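Local atomic coordinates of succinyl-CoA ligase (ADP-forming) subunit alpha (Methanosaeta concilii, PDB entry 6HXI), a protein that belongs to the succinyl-CoA synthetase-like family, carries a citrate-synthase-type C-terminal region, and binds coenzyme A. Residues Val256-Gly261 / Ala299-Ser304; Asp238-Ile243 / Ala287-Asp292. One frame throughout, in Å; residues are numbered along the deposited sequence.

Interaction 1: residues Val256-Gly261 / Ala299-Ser304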
loop_
_atom_site.group_PDB
_atom_site.type_symbol
_atom_site.label_atom_id
_atom_site.label_comp_id
_atom_site.label_asym_id
_atom_site.label_seq_id
_atom_site.Cartn_x
_atom_site.Cartn_y
_atom_site.Cartn_z
ATOM N N VAL B 256 -61.211 -22.401 -31.683
ATOM C CA VAL B 256 -61.489 -23.086 -30.409
ATOM C C VAL B 256 -61.565 -21.972 -29.377
ATOM O O VAL B 256 -60.704 -21.094 -29.365
ATOM C CB VAL B 256 -60.433 -24.162 -30.026
ATOM C CG1 VAL B 256 -60.767 -24.811 -28.687
ATOM C CG2 VAL B 256 -60.302 -25.231 -31.116
ATOM N N ALA B 257 -62.602 -21.968 -28.539
ATOM C CA ALA B 257 -62.746 -20.902 -27.552
ATOM C C ALA B 257 -63.248 -21.369 -26.198
ATOM O O ALA B 257 -64.177 -22.162 -26.119
ATOM C CB ALA B 257 -63.663 -19.825 -28.096
ATOM N N TRP B 258 -62.642 -20.844 -25.123
ATOM C CA TRP B 258 -63.076 -21.115 -23.758
ATOM C C TRP B 258 -62.898 -19.884 -22.883
ATOM O O TRP B 258 -61.852 -19.240 -22.934
ATOM C CB TRP B 258 -62.419 -22.364 -23.139
ATOM C CG TRP B 258 -62.914 -22.635 -21.741
ATOM C CD1 TRP B 258 -62.241 -22.408 -20.573
ATOM C CD2 TRP B 258 -64.239 -23.040 -21.368
ATOM N NE1 TRP B 258 -63.049 -22.692 -19.498
ATOM C CE2 TRP B 258 -64.282 -23.081 -19.956
ATOM C CE3 TRP B 258 -65.392 -23.387 -22.091
ATOM C CZ2 TRP B 258 -65.429 -23.469 -19.254
ATOM C CZ3 TRP B 258 -66.531 -23.760 -21.396
ATOM C CH2 TRP B 258 -66.541 -23.810 -19.995
ATOM N N VAL B 259 -63.934 -19.556 -22.094
ATOM C CA VAL B 259 -63.933 -18.422 -21.174
ATOM C C VAL B 259 -63.988 -18.973 -19.735
ATOM O O VAL B 259 -64.926 -19.684 -19.367
ATOM C CB VAL B 259 -65.063 -17.395 -21.482
ATOM C CG1 VAL B 259 -65.035 -16.238 -20.492
ATOM C CG2 VAL B 259 -64.959 -16.872 -22.916
ATOM N N THR B 260 -62.949 -18.672 -18.945
ATOM C CA THR B 260 -62.822 -19.118 -17.548
ATOM C C THR B 260 -63.615 -18.177 -16.606
ATOM O O THR B 260 -63.877 -17.025 -16.955
ATOM C CB THR B 260 -61.337 -19.213 -17.163
ATOM O OG1 THR B 260 -60.824 -17.898 -17.068
ATOM C CG2 THR B 260 -60.513 -19.986 -18.179
ATOM N N GLY B 261 -63.965 -18.669 -15.429
ATOM C CA GLY B 261 -64.724 -17.904 -14.443
ATOM C C GLY B 261 -66.142 -18.410 -14.259
ATOM O O GLY B 261 -67.024 -17.635 -13.893
ATOM N N ALA B 299 -68.042 -21.043 -32.927
ATOM C CA ALA B 299 -66.739 -21.439 -32.394
ATOM C C ALA B 299 -66.842 -22.868 -31.815
ATOM O O ALA B 299 -67.942 -23.338 -31.513
ATOM C CB ALA B 299 -66.294 -20.467 -31.302
ATOM N N TYR B 300 -65.696 -23.546 -31.654
ATOM C CA TYR B 300 -65.623 -24.875 -31.055
ATOM C C TYR B 300 -65.383 -24.647 -29.554
ATOM O O TYR B 300 -64.301 -24.203 -29.145
ATOM C CB TYR B 300 -64.512 -25.698 -31.727
ATOM C CG TYR B 300 -64.805 -25.988 -33.181
ATOM C CD1 TYR B 300 -64.500 -25.059 -34.174
ATOM C CD2 TYR B 300 -65.414 -27.178 -33.566
ATOM C CE1 TYR B 300 -64.810 -25.303 -35.514
ATOM C CE2 TYR B 300 -65.689 -27.451 -34.906
ATOM C CZ TYR B 300 -65.401 -26.503 -35.876
ATOM O OH TYR B 300 -65.677 -26.757 -37.200
ATOM N N VAL B 301 -66.446 -24.822 -28.749
ATOM C CA VAL B 301 -66.407 -24.549 -27.305
ATOM C C VAL B 301 -66.457 -25.848 -26.482
ATOM O O VAL B 301 -67.430 -26.585 -26.614
ATOM C CB VAL B 301 -67.515 -23.534 -26.889
ATOM C CG1 VAL B 301 -67.412 -23.165 -25.408
ATOM C CG2 VAL B 301 -67.473 -22.277 -27.757
ATOM N N PRO B 302 -65.457 -26.149 -25.617
ATOM C CA PRO B 302 -65.531 -27.379 -24.806
ATOM C C PRO B 302 -66.566 -27.294 -23.669
ATOM O O PRO B 302 -67.133 -26.223 -23.443
ATOM C CB PRO B 302 -64.101 -27.515 -24.260
ATOM C CG PRO B 302 -63.604 -26.140 -24.172
ATOM C CD PRO B 302 -64.224 -25.392 -25.323
ATOM N N ARG B 303 -66.806 -28.414 -22.960
ATOM C CA ARG B 303 -67.748 -28.513 -21.826
ATOM C C ARG B 303 -67.164 -27.774 -20.597
ATOM O O ARG B 303 -67.903 -27.146 -19.838
ATOM C CB ARG B 303 -68.018 -30.005 -21.508
ATOM C CG ARG B 303 -69.305 -30.332 -20.722
ATOM C CD ARG B 303 -69.131 -30.389 -19.202
ATOM N NE ARG B 303 -67.857 -30.989 -18.787
ATOM C CZ ARG B 303 -67.298 -30.830 -17.589
ATOM N NH1 ARG B 303 -67.900 -30.092 -16.661
ATOM N NH2 ARG B 303 -66.132 -31.396 -17.314
ATOM N N SER B 304 -65.840 -27.856 -20.421
ATOM C CA SER B 304 -65.056 -27.199 -19.350
ATOM C C SER B 304 -63.602 -27.055 -19.811
ATOM O O SER B 304 -63.268 -27.506 -20.914
ATOM C CB SER B 304 -65.125 -27.996 -18.045
ATOM O OG SER B 304 -64.253 -29.115 -18.021
#
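The indole of Trp258 overlaps the backbone of Ser304, whose CA lies over one face of the six-membered ring, 4.0 Å from its centroid. This is a CH-pi contact, 24° off the ring normal. CG of Trp258 stands anti to the backbone N (chi1 -179°), which swings the ring across to the 299-304 loop. Val301 CG1 meets the edge of the ring, with CE3 of Trp258 3.9 Å away. Pro302 crosses the indole at a slant, and its CG is also 3.9 Å from Trp258 CE3. Further back along the strand, Ala257 N donates a fairly straight hydrogen bond to Tyr300 O (2.9 Å, 163°). This belongs to a single beta bridge between Val256 and Tyr300. Val256 CA adds a CA-H...O contact to the same Tyr300 O at 3.3 Å. In return, Ala257 O receives a CA-H...O contact from Val301 CA at 3.5 Å. The inner edge of strand 255-260 is already bonded to strand 227-233, through residues such as Cys230 and Gly232. The loop therefore adds one short bridge at the outer edge of the sheet. Beyond that bridge, attachment passes from backbone bonding to packing of an indole against apolar side chains and loop backbone.

Interaction 2: residues Asp238-Ile243 / Ala287-Asp292; sequences DEYMII and AQAKND
Tyr240 and Lys290 cross at about a right angle, with Tyr240 CE2 3.6 Å from Lys290 CG. The Tyr240 hydroxyl reaches over to the other helix and rests 3.5 Å from Ala289 CB. Its hydrogen-bonding partner is Lys284 O, just ahead of helix 287-297. Lys290 is extended beyond CG and carries its ammonium past the ring to Glu239. Glu239 bends at chi2 (85°) and crosses the lysine obliquely. Lys290 NZ bonds Glu239 OE1 at 2.8 Å, a salt bridge in which the ammonium comes to OE1 from above the carboxylate plane, 54° out of it. The ammonium also bonds backbone carbonyls of Glu233, Gly235 and Gly236, so the buried charge is well satisfied. Glu239 OE2 is held by Lys177 and by Glu233 N, which helps fix the carboxylate. Two lysines beside it would probably favour its ionised form. Ile243 CD1 packs on Lys290 O at 3.8 Å. The axes of segments 239-243 and 287-292 come within 10.5 Å at 18°, nearly parallel, and side chains bridge the gap. Strand 255-260 lies between the two helices in sequence. This fits the flavodoxin-like alpha/beta fold of this family, where neighbouring helices pack side by side on one sheet face.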
loop_
_atom_site.group_PDB
_atom_site.type_symbol
_atom_site.label_atom_id
_atom_site.label_comp_id
_atom_site.label_asym_id
_atom_site.label_seq_id
_atom_site.Cartn_x
_atom_site.Cartn_y
_atom_site.Cartn_z
ATOM N N ASP B 238 -64.260 -7.840 -24.107
ATOM C CA ASP B 238 -63.261 -8.146 -25.133
ATOM C C ASP B 238 -63.687 -9.297 -26.056
ATOM O O ASP B 238 -63.626 -9.152 -27.272
ATOM C CB ASP B 238 -61.888 -8.419 -24.471
ATOM C CG ASP B 238 -60.757 -8.926 -25.380
ATOM O OD1 ASP B 238 -60.840 -10.078 -25.850
ATOM O OD2 ASP B 238 -59.742 -8.209 -25.525
ATOM N N GLU B 239 -64.128 -10.425 -25.478
ATOM C CA GLU B 239 -64.528 -11.647 -26.201
ATOM C C GLU B 239 -65.723 -11.415 -27.142
ATOM O O GLU B 239 -65.865 -12.126 -28.137
ATOM C CB GLU B 239 -64.779 -12.820 -25.234
ATOM C CG GLU B 239 -63.553 -13.262 -24.449
ATOM C CD GLU B 239 -63.221 -12.513 -23.166
ATOM O OE1 GLU B 239 -63.713 -11.380 -22.960
ATOM O OE2 GLU B 239 -62.445 -13.069 -22.359
ATOM N N TYR B 240 -66.527 -10.373 -26.864
ATOM C CA TYR B 240 -67.657 -9.980 -27.703
ATOM C C TYR B 240 -67.195 -9.327 -29.013
ATOM O O TYR B 240 -67.989 -9.228 -29.941
ATOM C CB TYR B 240 -68.674 -9.120 -26.926
ATOM C CG TYR B 240 -69.410 -9.934 -25.888
ATOM C CD1 TYR B 240 -70.448 -10.788 -26.251
ATOM C CD2 TYR B 240 -69.033 -9.894 -24.546
ATOM C CE1 TYR B 240 -71.098 -11.579 -25.304
ATOM C CE2 TYR B 240 -69.688 -10.667 -23.589
ATOM C CZ TYR B 240 -70.710 -11.518 -23.976
ATOM O OH TYR B 240 -71.351 -12.287 -23.042
ATOM N N MET B 241 -65.907 -8.930 -29.107
ATOM C CA MET B 241 -65.347 -8.388 -30.350
ATOM C C MET B 241 -65.124 -9.566 -31.295
ATOM O O MET B 241 -65.371 -9.446 -32.499
ATOM C CB MET B 241 -64.018 -7.646 -30.115
ATOM C CG MET B 241 -64.165 -6.322 -29.388
ATOM S SD MET B 241 -62.600 -5.719 -28.683
ATOM C CE MET B 241 -61.750 -5.191 -30.203
ATOM N N ILE B 242 -64.699 -10.717 -30.720
ATOM C CA ILE B 242 -64.414 -11.969 -31.427
ATOM C C ILE B 242 -65.694 -12.572 -31.946
ATOM O O ILE B 242 -65.772 -12.875 -33.134
ATOM C CB ILE B 242 -63.589 -12.971 -30.560
ATOM C CG1 ILE B 242 -62.273 -12.315 -30.027
ATOM C CG2 ILE B 242 -63.292 -14.275 -31.326
ATOM C CD1 ILE B 242 -61.837 -12.832 -28.689
ATOM N N ILE B 243 -66.697 -12.722 -31.070
ATOM C CA ILE B 243 -68.023 -13.280 -31.389
ATOM C C ILE B 243 -68.696 -12.473 -32.514
ATOM O O ILE B 243 -69.287 -13.072 -33.418
ATOM C CB ILE B 243 -68.873 -13.384 -30.079
ATOM C CG1 ILE B 243 -68.274 -14.447 -29.116
ATOM C CG2 ILE B 243 -70.368 -13.628 -30.342
ATOM C CD1 ILE B 243 -68.478 -14.147 -27.613
ATOM N N ALA B 287 -68.670 -15.625 -17.462
ATOM C CA ALA B 287 -68.109 -16.702 -18.273
ATOM C C ALA B 287 -69.217 -17.478 -19.018
ATOM O O ALA B 287 -69.032 -17.832 -20.188
ATOM C CB ALA B 287 -67.282 -17.644 -17.410
ATOM N N GLN B 288 -70.373 -17.694 -18.362
ATOM C CA GLN B 288 -71.526 -18.400 -18.945
ATOM C C GLN B 288 -72.073 -17.675 -20.172
ATOM O O GLN B 288 -72.156 -18.288 -21.236
ATOM C CB GLN B 288 -72.625 -18.687 -17.897
ATOM C CG GLN B 288 -72.291 -19.851 -16.938
ATOM C CD GLN B 288 -71.320 -19.517 -15.800
ATOM O OE1 GLN B 288 -70.813 -18.382 -15.652
ATOM N NE2 GLN B 288 -71.074 -20.498 -14.936
ATOM N N ALA B 289 -72.386 -16.368 -20.046
ATOM C CA ALA B 289 -72.869 -15.524 -21.144
ATOM C C ALA B 289 -71.869 -15.489 -22.316
ATOM O O ALA B 289 -72.287 -15.515 -23.472
ATOM C CB ALA B 289 -73.124 -14.117 -20.641
ATOM N N LYS B 290 -70.566 -15.483 -22.016
ATOM C CA LYS B 290 -69.487 -15.479 -23.017
ATOM C C LYS B 290 -69.341 -16.815 -23.765
ATOM O O LYS B 290 -69.280 -16.813 -24.997
ATOM C CB LYS B 290 -68.147 -15.035 -22.393
ATOM C CG LYS B 290 -68.127 -13.554 -22.007
ATOM C CD LYS B 290 -66.810 -13.142 -21.395
ATOM C CE LYS B 290 -66.746 -11.657 -21.120
ATOM N NZ LYS B 290 -65.367 -11.208 -20.752
ATOM N N ASN B 291 -69.306 -17.946 -23.027
ATOM C CA ASN B 291 -69.192 -19.288 -23.603
ATOM C C ASN B 291 -70.418 -19.631 -24.438
ATOM O O ASN B 291 -70.280 -20.255 -25.490
ATOM C CB ASN B 291 -68.935 -20.345 -22.514
ATOM C CG ASN B 291 -67.505 -20.385 -22.016
ATOM O OD1 ASN B 291 -66.545 -20.235 -22.784
ATOM N ND2 ASN B 291 -67.321 -20.598 -20.715
ATOM N N ASP B 292 -71.607 -19.189 -23.999
ATOM C CA ASP B 292 -72.855 -19.418 -24.731
ATOM C C ASP B 292 -72.862 -18.643 -26.044
ATOM O O ASP B 292 -73.148 -19.237 -27.082
ATOM C CB ASP B 292 -74.078 -19.071 -23.871
ATOM C CG ASP B 292 -74.397 -20.076 -22.777
ATOM O OD1 ASP B 292 -73.697 -21.122 -22.697
ATOM O OD2 ASP B 292 -75.357 -19.832 -22.011
#

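In the fold
Both interactions are largely buried and lie in the same alpha/beta unit, with centres about 10 Å apart. Along the chain their segments alternate: helix 239-247, strand 255-260, helix 287-297, then the 299-304 loop. Interaction 1 lays a loop against the border strand with one backbone hydrogen bond and packing around an indole. Interaction 2 joins two helices through a buried charge pair and a tyrosine. Its partly exposed members are Tyr240 and Ala289; in interaction 1 Arg303 is exposed, and Ala299 and Tyr300 partly so. The two meet directly, since Asn291 OD1 probably accepts a hydrogen bond from Val259 N. Asn291 also packs on Trp258, so helix 287-297 touches the strand while contacting helix 239-247.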